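PDB 3OUT: glutamate racemase from Francisella tularensis subsp. tularensis, which belongs to the Asp/Glu/hydantoin racemase family of alpha/beta enzymes and is modelled here with D-glutamic acid bound. Local coordinates for residues Y216-L219 against F220-L224; K244-S247 against V248-F252. All blocks are in the same frame, centred on the assembly; numbering follows the deposited sequence.

Interaction 1 (Y216-L219 against F220-L224); sequences YSLL and FENKL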
ATOM      1  N   TYR B 216     -16.790 -21.331  17.430  1.00 14.95           N
ATOM      2  CA  TYR B 216     -16.770 -22.288  18.539  1.00 14.67           C
ATOM      3  C   TYR B 216     -17.266 -23.684  18.077  1.00 15.62           C
ATOM      4  O   TYR B 216     -16.601 -24.703  18.316  1.00 14.79           O
ATOM      5  CB  TYR B 216     -17.614 -21.832  19.740  1.00 15.65           C
ATOM      6  CG  TYR B 216     -17.697 -22.938  20.754  1.00 16.54           C
ATOM      7  CD1 TYR B 216     -16.704 -23.119  21.704  1.00 18.65           C
ATOM      8  CD2 TYR B 216     -18.746 -23.841  20.724  1.00 21.52           C
ATOM      9  CE1 TYR B 216     -16.744 -24.184  22.599  1.00 20.55           C
ATOM     10  CE2 TYR B 216     -18.803 -24.913  21.614  1.00 22.60           C
ATOM     11  CZ  TYR B 216     -17.792 -25.076  22.544  1.00 22.77           C
ATOM     12  OH  TYR B 216     -17.850 -26.139  23.427  1.00 25.16           O
ATOM     13  N   SER B 217     -18.420 -23.733  17.403  1.00 15.67           N
ATOM     14  CA  SER B 217     -18.990 -25.036  17.045  1.00 17.69           C
ATOM     15  C   SER B 217     -18.064 -25.789  16.120  1.00 17.82           C
ATOM     16  O   SER B 217     -17.871 -26.994  16.280  1.00 18.08           O
ATOM     17  CB  SER B 217     -20.350 -24.882  16.388  1.00 18.13           C
ATOM     18  OG  SER B 217     -21.251 -24.377  17.330  1.00 23.14           O
ATOM     19  N   LEU B 218     -17.460 -25.069  15.168  1.00 16.79           N
ATOM     20  CA  LEU B 218     -16.532 -25.683  14.259  1.00 18.03           C
ATOM     21  C   LEU B 218     -15.328 -26.243  14.991  1.00 17.87           C
ATOM     22  O   LEU B 218     -14.933 -27.375  14.745  1.00 18.99           O
ATOM     23  CB  LEU B 218     -16.078 -24.703  13.178  1.00 17.62           C
ATOM     24  CG  LEU B 218     -15.238 -25.255  12.019  1.00 21.11           C
ATOM     25  CD1 LEU B 218     -15.370 -24.362  10.764  1.00 21.24           C
ATOM     26  CD2 LEU B 218     -13.783 -25.433  12.410  1.00 25.93           C
ATOM     27  N   LEU B 219     -14.715 -25.456  15.870  1.00 16.87           N
ATOM     28  CA  LEU B 219     -13.529 -25.964  16.594  1.00 17.25           C
ATOM     29  C   LEU B 219     -13.861 -27.161  17.486  1.00 18.86           C
ATOM     30  O   LEU B 219     -13.111 -28.121  17.567  1.00 18.68           O
ATOM     31  CB  LEU B 219     -12.905 -24.869  17.444  1.00 16.77           C
ATOM     32  CG  LEU B 219     -12.334 -23.696  16.650  1.00 13.15           C
ATOM     33  CD1 LEU B 219     -11.830 -22.648  17.612  1.00 13.76           C
ATOM     34  CD2 LEU B 219     -11.182 -24.108  15.725  1.00 13.78           C
ATOM     35  N   PHE B 220     -14.989 -27.077  18.169  1.00 20.47           N
ATOM     36  CA  PHE B 220     -15.411 -28.144  19.062  1.00 22.69           C
ATOM     37  C   PHE B 220     -15.672 -29.428  18.291  1.00 24.05           C
ATOM     38  O   PHE B 220     -15.167 -30.506  18.654  1.00 24.48           O
ATOM     39  CB  PHE B 220     -16.665 -27.717  19.804  1.00 22.79           C
ATOM     40  CG  PHE B 220     -17.292 -28.819  20.597  1.00 24.36           C
ATOM     41  CD1 PHE B 220     -16.819 -29.135  21.858  1.00 25.49           C
ATOM     42  CD2 PHE B 220     -18.352 -29.541  20.077  1.00 25.38           C
ATOM     43  CE1 PHE B 220     -17.397 -30.179  22.594  1.00 26.94           C
ATOM     44  CE2 PHE B 220     -18.943 -30.582  20.819  1.00 25.83           C
ATOM     45  CZ  PHE B 220     -18.469 -30.890  22.066  1.00 26.45           C
ATOM     46  N   GLU B 221     -16.463 -29.325  17.230  1.00 25.85           N
ATOM     47  CA  GLU B 221     -16.894 -30.536  16.531  1.00 27.69           C
ATOM     48  C   GLU B 221     -15.698 -31.188  15.848  1.00 28.06           C
ATOM     49  O   GLU B 221     -15.627 -32.421  15.735  1.00 27.89           O
ATOM     50  CB  GLU B 221     -18.015 -30.227  15.539  1.00 28.10           C
ATOM     51  CG  GLU B 221     -19.369 -29.854  16.196  1.00 31.22           C
ATOM     52  CD  GLU B 221     -20.039 -31.003  17.001  1.00 34.52           C
ATOM     53  OE1 GLU B 221     -19.669 -32.179  16.816  1.00 35.87           O
ATOM     54  OE2 GLU B 221     -20.935 -30.708  17.828  1.00 36.20           O
ATOM     55  N   ASN B 222     -14.730 -30.374  15.438  1.00 28.38           N
ATOM     56  CA  ASN B 222     -13.540 -30.889  14.759  1.00 28.62           C
ATOM     57  C   ASN B 222     -12.360 -31.185  15.686  1.00 28.20           C
ATOM     58  O   ASN B 222     -11.276 -31.509  15.213  1.00 28.99           O
ATOM     59  CB  ASN B 222     -13.166 -29.964  13.590  1.00 28.89           C
ATOM     60  CG  ASN B 222     -14.248 -29.962  12.479  1.00 31.23           C
ATOM     61  OD1 ASN B 222     -14.638 -31.016  11.981  1.00 34.97           O
ATOM     62  ND2 ASN B 222     -14.729 -28.788  12.110  1.00 32.82           N
ATOM     63  N   LYS B 223     -12.594 -31.107  17.000  1.00 28.31           N
ATOM     64  CA  LYS B 223     -11.586 -31.362  18.034  1.00 28.12           C
ATOM     65  C   LYS B 223     -10.316 -30.509  17.857  1.00 27.15           C
ATOM     66  O   LYS B 223      -9.186 -31.017  17.973  1.00 27.97           O
ATOM     67  CB  LYS B 223     -11.213 -32.859  18.061  1.00 29.73           C
ATOM     68  CG  LYS B 223     -12.383 -33.837  18.275  1.00 32.20           C
ATOM     69  CD  LYS B 223     -11.897 -35.316  18.392  1.00 35.24           C
ATOM     70  CE  LYS B 223     -11.594 -35.757  19.844  1.00 37.78           C
ATOM     71  NZ  LYS B 223     -11.469 -37.269  19.987  1.00 38.22           N
ATOM     72  N   LEU B 224     -10.503 -29.221  17.563  1.00 23.84           N
ATOM     73  CA  LEU B 224      -9.377 -28.305  17.338  1.00 23.08           C
ATOM     74  C   LEU B 224      -9.262 -27.236  18.419  1.00 21.58           C
ATOM     75  O   LEU B 224      -9.155 -26.066  18.123  1.00 21.20           O
ATOM     76  CB  LEU B 224      -9.552 -27.642  15.982  1.00 22.74           C
ATOM     77  CG  LEU B 224      -9.282 -28.527  14.768  1.00 26.08           C
ATOM     78  CD1 LEU B 224      -9.629 -27.739  13.489  1.00 24.83           C
ATOM     79  CD2 LEU B 224      -7.822 -29.040  14.772  1.00 26.04           C
TER
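A Schellman motif closes helix 208-221, and its two bonds join the last helical turn to the loop that follows. Leu224 N donates to Leu219 O at 2.8 Å in a nearly straight bond, while Lys223 N reaches Phe220 O; Lys223 is the C' residue, its positive phi turning the chain off the helix axis. One turn earlier the helical pattern is still regular, with Phe220 N on Tyr216 O and Glu221 N on Ser217 O, both at 2.9 Å. Leu218 O takes Asn222 N at 3.1 Å and, more weakly, the Asn222 side chain: ND2 lies 3.0 Å from Leu218 O, but its N-H is bent to 122°. Having CG of Asn222 beside its own backbone N (chi1 -65°) turns the amide back toward the helix, where ND2 also lies against Leu218 CD2. Tyr216 and Phe220 run side by side, their ring planes 17° apart yet slid so far that they barely overlap; Phe220 CB meets the tyrosine face, 4.3 Å from the ring centroid, and Tyr216 OH lies 3.5 Å from Phe220 CD1. Across the turn, Leu219 CD2 packs on Leu224 CB at 3.9 Å. Leu224 O also accepts from Lys71 NZ. The chemistry implies a polar finish to the helix: the carbonyls of Leu218, Leu219 and Phe220 find donors in the turn itself, while the leucine pair gives the exit a small apolar contact.

Interaction 2 (K244-S247 against V248-F252); sequences KFRS and VGEMF
The guanidinium of Arg246 has Ser247 CB over one face, 3.8 Å above the plane and displaced toward the rim, and the carboxylate of Glu250 at its edge. There NH1 forms a salt bridge to Glu250 OE1 at 2.8 Å, with an N-H angle of 157°. The two planes stand 63° apart: OE1 is nearly in the guanidinium plane, whereas NH1 meets OE1 from above the carboxylate plane. Bent at chi2 and chi3, the arginine crosses the extended glutamate at about a right angle, with Arg246 CD 3.1 Å from Glu250 OE1. Both ends have further partners: Glu250 OE2 accepts from Met257 N of its own chain and forms a salt bridge with Arg246 NH2 of the second subunit, and Arg246 NE donates to Gln258 O of that subunit. This charge network probably helps hold the two copies together. At the start of the helix, Lys244 O accepts Val248 N at 3.0 Å and Ser247 OG at 3.2 Å, the hydroxyl sitting above the carbonyl plane; chi1 of 68° tucks OG back toward that carbonyl. An i to i+4 arginine-glutamate pair is a classic intrahelical salt bridge, here in a beta-alpha-beta unit at a subunit interface.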
ATOM      1  N   LYS B 244      -5.786   8.378  18.268  1.00 10.91           N
ATOM      2  CA  LYS B 244      -7.087   7.960  18.799  1.00 12.40           C
ATOM      3  C   LYS B 244      -7.300   6.454  18.819  1.00 10.25           C
ATOM      4  O   LYS B 244      -8.327   6.014  19.338  1.00 10.44           O
ATOM      5  CB  LYS B 244      -8.254   8.696  18.111  1.00 13.85           C
ATOM      6  CG  LYS B 244      -8.484  10.082  18.729  1.00 21.60           C
ATOM      7  CD  LYS B 244      -9.917  10.663  18.533  1.00 27.12           C
ATOM      8  CE  LYS B 244     -10.018  11.474  17.227  1.00 30.67           C
ATOM      9  NZ  LYS B 244     -11.012  12.588  17.203  1.00 24.92           N
ATOM     10  N   PHE B 245      -6.360   5.655  18.313  1.00  8.80           N
ATOM     11  CA  PHE B 245      -6.623   4.226  18.144  1.00  9.51           C
ATOM     12  C   PHE B 245      -6.856   3.454  19.448  1.00 10.05           C
ATOM     13  O   PHE B 245      -7.797   2.657  19.572  1.00  9.94           O
ATOM     14  CB  PHE B 245      -5.544   3.564  17.286  1.00  9.50           C
ATOM     15  CG  PHE B 245      -5.740   2.075  17.141  1.00 10.61           C
ATOM     16  CD1 PHE B 245      -6.843   1.582  16.471  1.00 12.56           C
ATOM     17  CD2 PHE B 245      -4.879   1.192  17.737  1.00 11.88           C
ATOM     18  CE1 PHE B 245      -7.070   0.217  16.325  1.00 10.46           C
ATOM     19  CE2 PHE B 245      -5.085  -0.171  17.605  1.00 10.00           C
ATOM     20  CZ  PHE B 245      -6.216  -0.664  16.903  1.00  9.03           C
ATOM     21  N   ARG B 246      -5.967   3.670  20.406  1.00 10.95           N
ATOM     22  CA  ARG B 246      -6.070   3.000  21.695  1.00 12.43           C
ATOM     23  C   ARG B 246      -7.438   3.194  22.272  1.00 12.17           C
ATOM     24  O   ARG B 246      -8.127   2.218  22.609  1.00 12.97           O
ATOM     25  CB  ARG B 246      -5.002   3.541  22.645  1.00 13.75           C
ATOM     26  CG  ARG B 246      -4.673   2.624  23.815  1.00 16.18           C
ATOM     27  CD  ARG B 246      -5.719   2.571  24.920  1.00 17.24           C
ATOM     28  NE  ARG B 246      -6.113   3.886  25.447  1.00 18.12           N
ATOM     29  CZ  ARG B 246      -7.217   4.132  26.164  1.00 17.93           C
ATOM     30  NH1 ARG B 246      -8.092   3.155  26.451  1.00 16.76           N
ATOM     31  NH2 ARG B 246      -7.474   5.384  26.579  1.00 18.69           N
ATOM     32  N   SER B 247      -7.865   4.439  22.366  1.00 11.53           N
ATOM     33  CA  SER B 247      -9.126   4.738  23.031  1.00 10.93           C
ATOM     34  C   SER B 247     -10.349   4.240  22.256  1.00 10.90           C
ATOM     35  O   SER B 247     -11.254   3.682  22.842  1.00 11.00           O
ATOM     36  CB  SER B 247      -9.214   6.226  23.350  1.00 11.13           C
ATOM     37  OG  SER B 247      -9.327   7.004  22.182  1.00 13.63           O
ATOM     38  N   VAL B 248     -10.371   4.433  20.941  1.00  9.96           N
ATOM     39  CA  VAL B 248     -11.554   4.021  20.172  1.00 10.51           C
ATOM     40  C   VAL B 248     -11.579   2.485  20.069  1.00 10.41           C
ATOM     41  O   VAL B 248     -12.647   1.872  20.217  1.00 11.30           O
ATOM     42  CB  VAL B 248     -11.657   4.754  18.820  1.00 10.70           C
ATOM     43  CG1 VAL B 248     -12.886   4.281  18.030  1.00 12.16           C
ATOM     44  CG2 VAL B 248     -11.706   6.248  19.013  1.00 13.41           C
ATOM     45  N   GLY B 249     -10.432   1.845  19.863  1.00 10.31           N
ATOM     46  CA  GLY B 249     -10.416   0.386  19.775  1.00 10.52           C
ATOM     47  C   GLY B 249     -10.867  -0.277  21.059  1.00 10.09           C
ATOM     48  O   GLY B 249     -11.612  -1.231  21.046  1.00  9.60           O
ATOM     49  N   GLU B 250     -10.377   0.231  22.192  1.00 10.81           N
ATOM     50  CA  GLU B 250     -10.676  -0.373  23.483  1.00 10.86           C
ATOM     51  C   GLU B 250     -12.110  -0.097  23.903  1.00 12.04           C
ATOM     52  O   GLU B 250     -12.646  -0.861  24.702  1.00 10.74           O
ATOM     53  CB  GLU B 250      -9.638   0.026  24.537  1.00 11.67           C
ATOM     54  CG  GLU B 250      -8.289  -0.594  24.211  1.00 12.27           C
ATOM     55  CD  GLU B 250      -7.207  -0.295  25.247  1.00 13.80           C
ATOM     56  OE1 GLU B 250      -7.458   0.418  26.251  1.00 14.47           O
ATOM     57  OE2 GLU B 250      -6.085  -0.776  25.024  1.00 10.47           O
HETATM   58  N   MSE B 251     -12.746   0.917  23.312  1.00 12.05           N
HETATM   59  CA  MSE B 251     -14.229   1.113  23.454  1.00 13.92           C
HETATM   60  C   MSE B 251     -14.984  -0.124  22.933  1.00 12.84           C
HETATM   61  O   MSE B 251     -15.944  -0.560  23.558  1.00 13.06           O
HETATM   62  CB  MSE B 251     -14.703   2.393  22.760  1.00 15.31           C
HETATM   63  CG  MSE B 251     -16.177   2.703  22.912  1.00 18.08           C
HETATM   64 SE   MSE B 251     -16.804   4.242  21.904  1.00 26.09          SE
HETATM   65  CE  MSE B 251     -16.621   3.636  20.027  1.00 20.27           C
ATOM     66  N   PHE B 252     -14.492  -0.731  21.850  1.00 10.90           N
ATOM     67  CA  PHE B 252     -15.094  -1.940  21.284  1.00 11.44           C
ATOM     68  C   PHE B 252     -14.631  -3.174  22.003  1.00 11.70           C
ATOM     69  O   PHE B 252     -15.425  -4.090  22.199  1.00 11.17           O
ATOM     70  CB  PHE B 252     -14.762  -2.075  19.785  1.00 11.79           C
ATOM     71  CG  PHE B 252     -15.559  -1.141  18.919  1.00 10.09           C
ATOM     72  CD1 PHE B 252     -15.072   0.090  18.581  1.00 10.72           C
ATOM     73  CD2 PHE B 252     -16.822  -1.487  18.484  1.00 13.12           C
ATOM     74  CE1 PHE B 252     -15.777   0.965  17.797  1.00 12.49           C
ATOM     75  CE2 PHE B 252     -17.554  -0.597  17.683  1.00 14.27           C
ATOM     76  CZ  PHE B 252     -17.032   0.630  17.359  1.00 14.05           C
TER

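Overall arrangement
Followed from the N terminus, the chain reaches interaction 1 first, at the C-terminal end of helix 208-221, and then passes through strand 234-238 to interaction 2 on helix 245-253, before strand 259-262. The contacts are in series: neither nests in nor crosses the other, and each closes only a local turn of continuous chain. The centres of interactions 1 and 2 lie about 31 Å apart, and the nearest atoms of interactions 1 and 2 about 18 Å apart. Interaction 1 is on the surface, where Leu218 touches Pro96 and Leu224 touches Asp6. Interaction 2 is partly buried, on the helix that connects neighbouring parallel strands 234-238 and 259-262, with the Val248 side chain about 10 Å from D-glutamic acid.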